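Local structure of alginate biosynthesis protein AlgJ (Pseudomonas putida, 4O8V) at residues Gly14-Phe25 and Ala63-Gly73; Leu145-Thr154 and Leu231-Val239. The protein probably takes part, in an inner-membrane complex with AlgI and AlgF, in adding acetyl groups at O-2 and O-3 of mannuronate residues in alginate. One frame throughout, in Å; residues are numbered along the deposited sequence.

Contact 1: Gly14-Phe25 and Ala63-Gly73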
# COMPACT_ATOMS: atom_id res chain seq x y z
N GLY A 14 -10.67 10.11 16.39
CA GLY A 14 -11.53 8.98 16.71
C GLY A 14 -11.68 8.81 18.22
O GLY A 14 -11.33 9.70 18.99
N ARG A 15 -12.22 7.66 18.64
CA ARG A 15 -12.35 7.34 20.07
C ARG A 15 -11.05 6.80 20.62
O ARG A 15 -10.21 6.35 19.85
CB ARG A 15 -13.46 6.30 20.32
CG ARG A 15 -14.85 6.72 19.91
CD ARG A 15 -15.88 5.72 20.46
NE ARG A 15 -15.52 4.35 20.11
CZ ARG A 15 -15.37 3.37 20.99
NH1 ARG A 15 -15.58 3.58 22.27
NH2 ARG A 15 -15.01 2.16 20.57
N ASP A 16 -10.90 6.82 21.95
CA ASP A 16 -9.77 6.17 22.61
C ASP A 16 -8.41 6.65 22.07
O ASP A 16 -7.46 5.86 21.94
CB ASP A 16 -9.86 4.62 22.48
CG ASP A 16 -10.91 4.00 23.41
OD1 ASP A 16 -11.65 4.76 24.08
OD2 ASP A 16 -10.98 2.75 23.47
N GLN A 17 -8.33 7.95 21.77
CA GLN A 17 -7.10 8.57 21.27
C GLN A 17 -6.60 7.93 19.95
O GLN A 17 -5.39 7.88 19.68
CB GLN A 17 -5.98 8.54 22.34
CG GLN A 17 -6.36 9.28 23.66
CD GLN A 17 -5.17 9.89 24.42
OE1 GLN A 17 -4.15 9.23 24.67
NE2 GLN A 17 -5.32 11.15 24.83
N TRP A 18 -7.53 7.47 19.11
CA TRP A 18 -7.20 7.05 17.73
C TRP A 18 -7.25 8.28 16.81
O TRP A 18 -8.08 9.17 17.01
CB TRP A 18 -8.19 5.99 17.24
CG TRP A 18 -7.83 4.59 17.68
CD1 TRP A 18 -7.91 4.05 18.95
CD2 TRP A 18 -7.32 3.56 16.84
NE1 TRP A 18 -7.45 2.75 18.93
CE2 TRP A 18 -7.10 2.42 17.65
CE3 TRP A 18 -7.03 3.49 15.47
CZ2 TRP A 18 -6.59 1.23 17.13
CZ3 TRP A 18 -6.53 2.30 14.96
CH2 TRP A 18 -6.31 1.19 15.78
N LEU A 19 -6.40 8.31 15.79
CA LEU A 19 -6.37 9.38 14.79
C LEU A 19 -6.54 8.77 13.42
O LEU A 19 -6.04 7.69 13.18
CB LEU A 19 -5.04 10.13 14.82
CG LEU A 19 -4.65 10.72 16.17
CD1 LEU A 19 -3.25 11.35 16.04
CD2 LEU A 19 -5.68 11.76 16.57
N PHE A 20 -7.20 9.47 12.50
CA PHE A 20 -7.31 8.98 11.12
C PHE A 20 -6.88 10.07 10.15
O PHE A 20 -6.94 11.26 10.48
CB PHE A 20 -8.74 8.54 10.81
CG PHE A 20 -9.25 7.39 11.65
CD1 PHE A 20 -9.07 6.08 11.24
CD2 PHE A 20 -9.93 7.62 12.83
CE1 PHE A 20 -9.56 5.01 12.02
CE2 PHE A 20 -10.42 6.55 13.62
CZ PHE A 20 -10.23 5.25 13.20
N SER A 21 -6.43 9.66 8.96
CA SER A 21 -6.20 10.60 7.86
C SER A 21 -7.53 11.09 7.30
O SER A 21 -8.40 10.27 7.00
CB SER A 21 -5.42 9.94 6.72
OG SER A 21 -5.43 10.79 5.59
N ASP A 22 -7.69 12.40 7.12
CA ASP A 22 -8.94 12.88 6.55
C ASP A 22 -9.04 12.52 5.06
O ASP A 22 -10.09 12.68 4.45
CB ASP A 22 -9.13 14.40 6.78
CG ASP A 22 -8.28 15.26 5.89
OD1 ASP A 22 -7.20 14.82 5.44
OD2 ASP A 22 -8.71 16.40 5.63
N GLU A 23 -7.96 11.98 4.50
CA GLU A 23 -8.00 11.49 3.12
C GLU A 23 -8.88 10.24 3.02
O GLU A 23 -9.32 9.85 1.93
CB GLU A 23 -6.58 11.21 2.59
CG GLU A 23 -5.70 12.44 2.50
CD GLU A 23 -4.29 12.15 1.98
OE1 GLU A 23 -3.88 10.97 1.93
OE2 GLU A 23 -3.59 13.11 1.61
N GLU A 24 -9.14 9.62 4.17
CA GLU A 24 -10.05 8.47 4.22
C GLU A 24 -11.48 8.93 4.50
O GLU A 24 -12.39 8.11 4.59
CB GLU A 24 -9.58 7.47 5.29
CG GLU A 24 -8.38 6.63 4.81
CD GLU A 24 -7.78 5.73 5.88
OE1 GLU A 24 -8.32 5.66 7.01
OE2 GLU A 24 -6.74 5.08 5.59
N PHE A 25 -11.66 10.25 4.63
CA PHE A 25 -12.97 10.82 4.96
C PHE A 25 -13.50 11.79 3.90
O PHE A 25 -14.70 11.80 3.59
CB PHE A 25 -12.91 11.59 6.29
CG PHE A 25 -12.80 10.72 7.50
CD1 PHE A 25 -11.65 10.00 7.74
CD2 PHE A 25 -13.83 10.66 8.42
CE1 PHE A 25 -11.54 9.19 8.87
CE2 PHE A 25 -13.73 9.87 9.56
CZ PHE A 25 -12.58 9.12 9.78
N ALA A 63 -8.52 1.09 3.85
CA ALA A 63 -8.39 2.28 4.69
C ALA A 63 -8.38 1.89 6.16
O ALA A 63 -9.08 0.95 6.56
CB ALA A 63 -9.53 3.23 4.41
N LYS A 64 -7.60 2.60 6.96
CA LYS A 64 -7.59 2.33 8.39
C LYS A 64 -8.99 2.56 8.94
O LYS A 64 -9.46 1.82 9.82
CB LYS A 64 -6.58 3.21 9.12
CG LYS A 64 -6.46 2.85 10.61
CD LYS A 64 -5.28 3.53 11.27
CE LYS A 64 -5.70 4.71 12.08
NZ LYS A 64 -4.56 5.28 12.85
N ALA A 65 -9.68 3.57 8.41
CA ALA A 65 -11.05 3.88 8.85
C ALA A 65 -12.05 2.78 8.55
O ALA A 65 -13.10 2.71 9.16
CB ALA A 65 -11.52 5.18 8.23
N ARG A 66 -11.74 1.94 7.57
CA ARG A 66 -12.60 0.81 7.21
C ARG A 66 -12.31 -0.39 8.10
O ARG A 66 -13.21 -1.13 8.46
CB ARG A 66 -12.40 0.42 5.72
CG ARG A 66 -13.27 -0.75 5.27
CD ARG A 66 -13.08 -1.11 3.78
NE ARG A 66 -13.08 0.05 2.88
CZ ARG A 66 -14.16 0.72 2.51
NH1 ARG A 66 -15.36 0.39 2.99
NH2 ARG A 66 -14.05 1.75 1.67
N VAL A 67 -11.04 -0.59 8.44
CA VAL A 67 -10.64 -1.74 9.23
C VAL A 67 -10.94 -1.50 10.72
O VAL A 67 -11.29 -2.43 11.44
CB VAL A 67 -9.14 -2.06 9.04
CG1 VAL A 67 -8.71 -3.22 9.95
CG2 VAL A 67 -8.85 -2.40 7.57
N TYR A 68 -10.80 -0.25 11.17
CA TYR A 68 -11.08 0.11 12.57
C TYR A 68 -12.28 1.07 12.73
O TYR A 68 -12.20 2.10 13.41
CB TYR A 68 -9.81 0.69 13.22
CG TYR A 68 -8.84 -0.41 13.60
CD1 TYR A 68 -9.06 -1.17 14.75
CD2 TYR A 68 -7.74 -0.72 12.78
CE1 TYR A 68 -8.21 -2.21 15.09
CE2 TYR A 68 -6.87 -1.77 13.12
CZ TYR A 68 -7.12 -2.51 14.28
OH TYR A 68 -6.29 -3.56 14.62
N THR A 69 -13.41 0.69 12.15
CA THR A 69 -14.63 1.52 12.26
C THR A 69 -15.08 1.68 13.70
O THR A 69 -15.81 2.64 14.04
CB THR A 69 -15.80 0.92 11.47
OG1 THR A 69 -16.15 -0.35 12.02
CG2 THR A 69 -15.42 0.74 10.02
N GLU A 70 -14.66 0.77 14.57
CA GLU A 70 -15.12 0.80 15.94
C GLU A 70 -14.47 1.95 16.71
O GLU A 70 -14.91 2.30 17.81
CB GLU A 70 -14.86 -0.54 16.65
CG GLU A 70 -13.40 -0.91 16.85
CD GLU A 70 -12.88 -1.85 15.75
OE1 GLU A 70 -13.26 -1.68 14.57
OE2 GLU A 70 -12.09 -2.77 16.08
N TYR A 71 -13.43 2.55 16.13
CA TYR A 71 -12.78 3.69 16.78
C TYR A 71 -13.10 5.01 16.08
O TYR A 71 -12.50 6.04 16.39
CB TYR A 71 -11.26 3.48 16.85
CG TYR A 71 -10.90 2.32 17.77
CD1 TYR A 71 -11.30 2.32 19.09
CD2 TYR A 71 -10.17 1.24 17.29
CE1 TYR A 71 -10.99 1.26 19.93
CE2 TYR A 71 -9.85 0.17 18.12
CZ TYR A 71 -10.27 0.19 19.44
OH TYR A 71 -9.95 -0.86 20.28
N LEU A 72 -14.05 4.98 15.16
CA LEU A 72 -14.59 6.22 14.61
C LEU A 72 -15.20 7.08 15.70
O LEU A 72 -15.88 6.59 16.63
CB LEU A 72 -15.61 5.94 13.51
CG LEU A 72 -14.96 5.32 12.28
CD1 LEU A 72 -16.01 5.03 11.23
CD2 LEU A 72 -13.87 6.24 11.71
N GLY A 73 -14.96 8.38 15.59
CA GLY A 73 -15.54 9.32 16.54
C GLY A 73 -16.82 9.91 16.00
O GLY A 73 -17.63 9.21 15.38
O HOH W 1 -9.37 0.67 22.95
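The backbones of Gly14 and Gly73 meet with CA atoms 4.0 Å apart, and next to them Arg15 N donates to Tyr71 O. The Arg15 chain bends at chi3 (-52°), which turns the guanidinium so that NE and NH2 both grip Glu70 O side-on, NH2 at 2.8 Å and Glu70 O lying in the guanidinium plane. Trp18 lays its five-membered ring on the Tyr71 ring as an offset stack, planes 10° apart, while its CH2 stands over the centre of the Tyr68 ring. On Phe20, Leu72 CD2 sits over one face, 4.2 Å from the ring centroid, and Tyr71 O comes to the edge. Glu24 straddles the start of helix 64-67: OE1 takes Ala65 N (2.9 Å) and OE2 takes Lys64 N (3.0 Å), both from above the carboxylate plane, which fixes that group's rotation. Lys64 NZ donates to Leu19 O (2.8 Å), almost in line with the carbonyl bond, and also to Leu117 O and Asp120 O, so three carbonyls hold the buried ammonium. Strand 19-21, paired antiparallel with strand 11-13, thus packs on helix 64-67 and the 3-10 turn 69-71 after it.

Contact 2: Leu145-Thr154 and Leu231-Val239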
# COMPACT_ATOMS: atom_id res chain seq x y z
N LEU A 145 5.63 -17.36 -9.76
CA LEU A 145 7.07 -17.42 -9.55
C LEU A 145 7.62 -18.80 -9.85
O LEU A 145 7.08 -19.80 -9.42
CB LEU A 145 7.45 -17.05 -8.11
CG LEU A 145 7.59 -15.58 -7.72
CD1 LEU A 145 7.96 -15.46 -6.27
CD2 LEU A 145 8.64 -14.90 -8.59
N ASN A 146 8.72 -18.83 -10.59
CA ASN A 146 9.51 -20.05 -10.67
C ASN A 146 10.92 -19.72 -10.21
O ASN A 146 11.23 -18.55 -9.95
CB ASN A 146 9.48 -20.66 -12.08
CG ASN A 146 10.09 -19.75 -13.15
OD1 ASN A 146 10.95 -18.90 -12.87
ND2 ASN A 146 9.67 -19.95 -14.40
N GLY A 147 11.77 -20.72 -10.08
CA GLY A 147 13.10 -20.46 -9.57
C GLY A 147 13.23 -21.09 -8.21
O GLY A 147 12.23 -21.39 -7.56
N ASP A 148 14.46 -21.30 -7.78
CA ASP A 148 14.71 -21.93 -6.49
C ASP A 148 14.28 -21.03 -5.36
O ASP A 148 14.60 -19.84 -5.35
CB ASP A 148 16.19 -22.28 -6.34
CG ASP A 148 16.64 -23.31 -7.35
OD1 ASP A 148 15.77 -23.98 -7.94
OD2 ASP A 148 17.87 -23.43 -7.58
N PRO A 149 13.54 -21.59 -4.39
CA PRO A 149 13.13 -20.84 -3.21
C PRO A 149 14.34 -20.37 -2.44
O PRO A 149 15.33 -21.11 -2.35
CB PRO A 149 12.31 -21.86 -2.40
CG PRO A 149 11.96 -22.94 -3.37
CD PRO A 149 13.09 -22.99 -4.35
N GLN A 150 14.29 -19.16 -1.92
CA GLN A 150 15.33 -18.69 -1.02
C GLN A 150 14.71 -18.45 0.34
O GLN A 150 13.64 -17.86 0.44
CB GLN A 150 15.99 -17.41 -1.53
CG GLN A 150 17.18 -16.99 -0.68
CD GLN A 150 17.93 -15.80 -1.24
OE1 GLN A 150 17.39 -15.02 -2.02
NE2 GLN A 150 19.20 -15.66 -0.85
N ALA A 151 15.37 -18.91 1.39
CA ALA A 151 14.78 -18.79 2.73
C ALA A 151 15.21 -17.51 3.43
O ALA A 151 16.34 -17.04 3.29
CB ALA A 151 15.16 -19.99 3.57
N PHE A 152 14.29 -16.93 4.19
CA PHE A 152 14.59 -15.73 4.95
C PHE A 152 14.14 -15.95 6.37
O PHE A 152 13.20 -16.71 6.61
CB PHE A 152 13.91 -14.49 4.35
CG PHE A 152 14.48 -14.06 3.02
CD1 PHE A 152 14.12 -14.72 1.85
CD2 PHE A 152 15.38 -13.01 2.95
CE1 PHE A 152 14.65 -14.34 0.64
CE2 PHE A 152 15.91 -12.62 1.74
CZ PHE A 152 15.54 -13.28 0.58
N ILE A 153 14.79 -15.28 7.32
CA ILE A 153 14.37 -15.32 8.71
C ILE A 153 14.09 -13.90 9.20
O ILE A 153 14.88 -12.98 8.98
CB ILE A 153 15.45 -15.98 9.61
CG1 ILE A 153 15.52 -17.49 9.32
CG2 ILE A 153 15.16 -15.72 11.07
CD1 ILE A 153 16.71 -18.23 9.97
N THR A 154 12.94 -13.72 9.84
CA THR A 154 12.57 -12.43 10.43
C THR A 154 12.75 -12.50 11.93
O THR A 154 12.28 -13.45 12.55
CB THR A 154 11.11 -12.05 10.08
OG1 THR A 154 11.01 -11.84 8.67
CG2 THR A 154 10.67 -10.78 10.83
N LEU A 231 7.50 -9.77 2.74
CA LEU A 231 7.33 -10.31 1.40
C LEU A 231 8.43 -11.31 1.02
O LEU A 231 8.14 -12.39 0.51
CB LEU A 231 7.29 -9.18 0.35
CG LEU A 231 5.98 -8.41 0.22
CD1 LEU A 231 6.13 -7.18 -0.69
CD2 LEU A 231 4.88 -9.38 -0.29
N GLN A 232 9.69 -10.94 1.24
CA GLN A 232 10.81 -11.84 1.00
C GLN A 232 10.60 -13.16 1.72
O GLN A 232 10.69 -14.23 1.12
CB GLN A 232 12.13 -11.22 1.46
CG GLN A 232 12.61 -10.05 0.61
CD GLN A 232 13.76 -9.31 1.25
OE1 GLN A 232 13.85 -9.23 2.48
NE2 GLN A 232 14.63 -8.74 0.44
N GLN A 233 10.30 -13.08 3.01
CA GLN A 233 10.07 -14.28 3.79
C GLN A 233 8.87 -15.09 3.31
O GLN A 233 8.97 -16.31 3.19
CB GLN A 233 9.89 -13.92 5.26
CG GLN A 233 9.70 -15.16 6.13
CD GLN A 233 9.99 -14.88 7.57
OE1 GLN A 233 11.13 -14.58 7.93
NE2 GLN A 233 8.97 -14.97 8.41
N ALA A 234 7.75 -14.44 3.02
CA ALA A 234 6.55 -15.18 2.66
C ALA A 234 6.69 -15.79 1.26
O ALA A 234 6.31 -16.94 1.03
CB ALA A 234 5.31 -14.26 2.75
N LEU A 235 7.28 -15.03 0.33
CA LEU A 235 7.48 -15.49 -1.04
C LEU A 235 8.64 -16.46 -1.18
O LEU A 235 8.76 -17.14 -2.20
CB LEU A 235 7.74 -14.30 -1.97
CG LEU A 235 6.57 -13.32 -2.15
CD1 LEU A 235 7.08 -12.05 -2.82
CD2 LEU A 235 5.49 -13.99 -2.97
N ARG A 236 9.48 -16.55 -0.15
CA ARG A 236 10.75 -17.29 -0.27
C ARG A 236 11.48 -16.84 -1.54
O ARG A 236 11.89 -17.65 -2.41
CB ARG A 236 10.51 -18.80 -0.26
CG ARG A 236 9.71 -19.25 0.97
CD ARG A 236 9.54 -20.74 1.03
NE ARG A 236 10.62 -21.33 1.82
CZ ARG A 236 11.28 -22.42 1.48
NH1 ARG A 236 10.98 -23.07 0.36
NH2 ARG A 236 12.25 -22.87 2.27
N SER A 237 11.63 -15.52 -1.64
CA SER A 237 12.26 -14.91 -2.81
C SER A 237 12.93 -13.58 -2.49
O SER A 237 12.45 -12.84 -1.63
CB SER A 237 11.22 -14.69 -3.91
OG SER A 237 11.81 -14.06 -5.04
N ASP A 238 14.04 -13.26 -3.15
CA ASP A 238 14.57 -11.91 -2.96
C ASP A 238 13.57 -10.96 -3.61
O ASP A 238 12.82 -11.36 -4.51
CB ASP A 238 15.98 -11.73 -3.55
CG ASP A 238 16.67 -10.46 -3.05
OD1 ASP A 238 16.15 -9.80 -2.12
OD2 ASP A 238 17.75 -10.13 -3.57
N VAL A 239 13.53 -9.73 -3.12
CA VAL A 239 12.60 -8.70 -3.58
C VAL A 239 13.34 -7.37 -3.60
O VAL A 239 14.02 -7.03 -2.62
CB VAL A 239 11.34 -8.56 -2.67
CG1 VAL A 239 10.41 -7.50 -3.25
CG2 VAL A 239 10.60 -9.88 -2.52
O HOH W 2 15.43 -15.10 -4.63
O HOH W 3 11.38 -17.66 3.83
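Phe152 and Gln232 supply the main van der Waals packing: CB of Gln232 stands over the centre of the Phe152 ring, 3.8 Å from its centroid, a well-aligned CH-pi approach. The Gln232 chain then crosses the ring obliquely, bringing its amide above the ring plane just beyond the CE2 rim (Gln232 CD to Phe152 CE2 4.0 Å), with the two planes 18° apart. Phe152 CE1 reaches Ser237 O at 3.5 Å, the ring extending from strand 152-162 over the C-terminal end of helix 227-235. Leu145 CD1 touches Ser237 CB at 4.1 Å and Leu235 CD2 at 4.4 Å, and Pro149 CB rests against Arg236 NH1. The Gln233 side-chain end lies beside Thr154, whose OG1 is hydrogen-bonded to Thr191 OG1 on the paired strand 184-193. On its other side the helix packs against helix 125-141, where Leu235 touches Ala136 and Val139.

That helix finishes in a Schellman motif, with Arg236 at positive phi as the C-prime residue: Ser237 N returns to Gln232 O, and Arg236 N makes a weak bond to Gln233 O. The reversal presents Arg236 O to the other segment, where Gln150 N donates to it at 2.9 Å, straight at the hydrogen (170°) but 58° above the carbonyl plane.

Two waters add polar bridges. One accepts from Phe152 N and donates to Gln233 O (2.8 Å), joining the start of the strand to a carbonyl in the last turn of the helix. The other accepts from Asp238 N (2.7 Å) and donates to Gln150 OE1.

The two contacts flank the middle of the chain, their centres about 34 Å apart and their nearest atoms about 17 Å apart, so they do not touch. In sequence, contact 1 is complete at Gly73, well before contact 2 begins at Leu145, and both belong to the SGNH hydrolase-like domain. They differ in burial: 14-25 with 63-73 is largely interior, whereas 145-154 with 231-239 lies at the surface. Contact 1 is beside the probable catalytic Ser218-His122-Asp120 triad, with the Lys64 side chain about 6 Å from that of Asp120 and about 8 Å from that of His122. Contact 2 lies away from these residues.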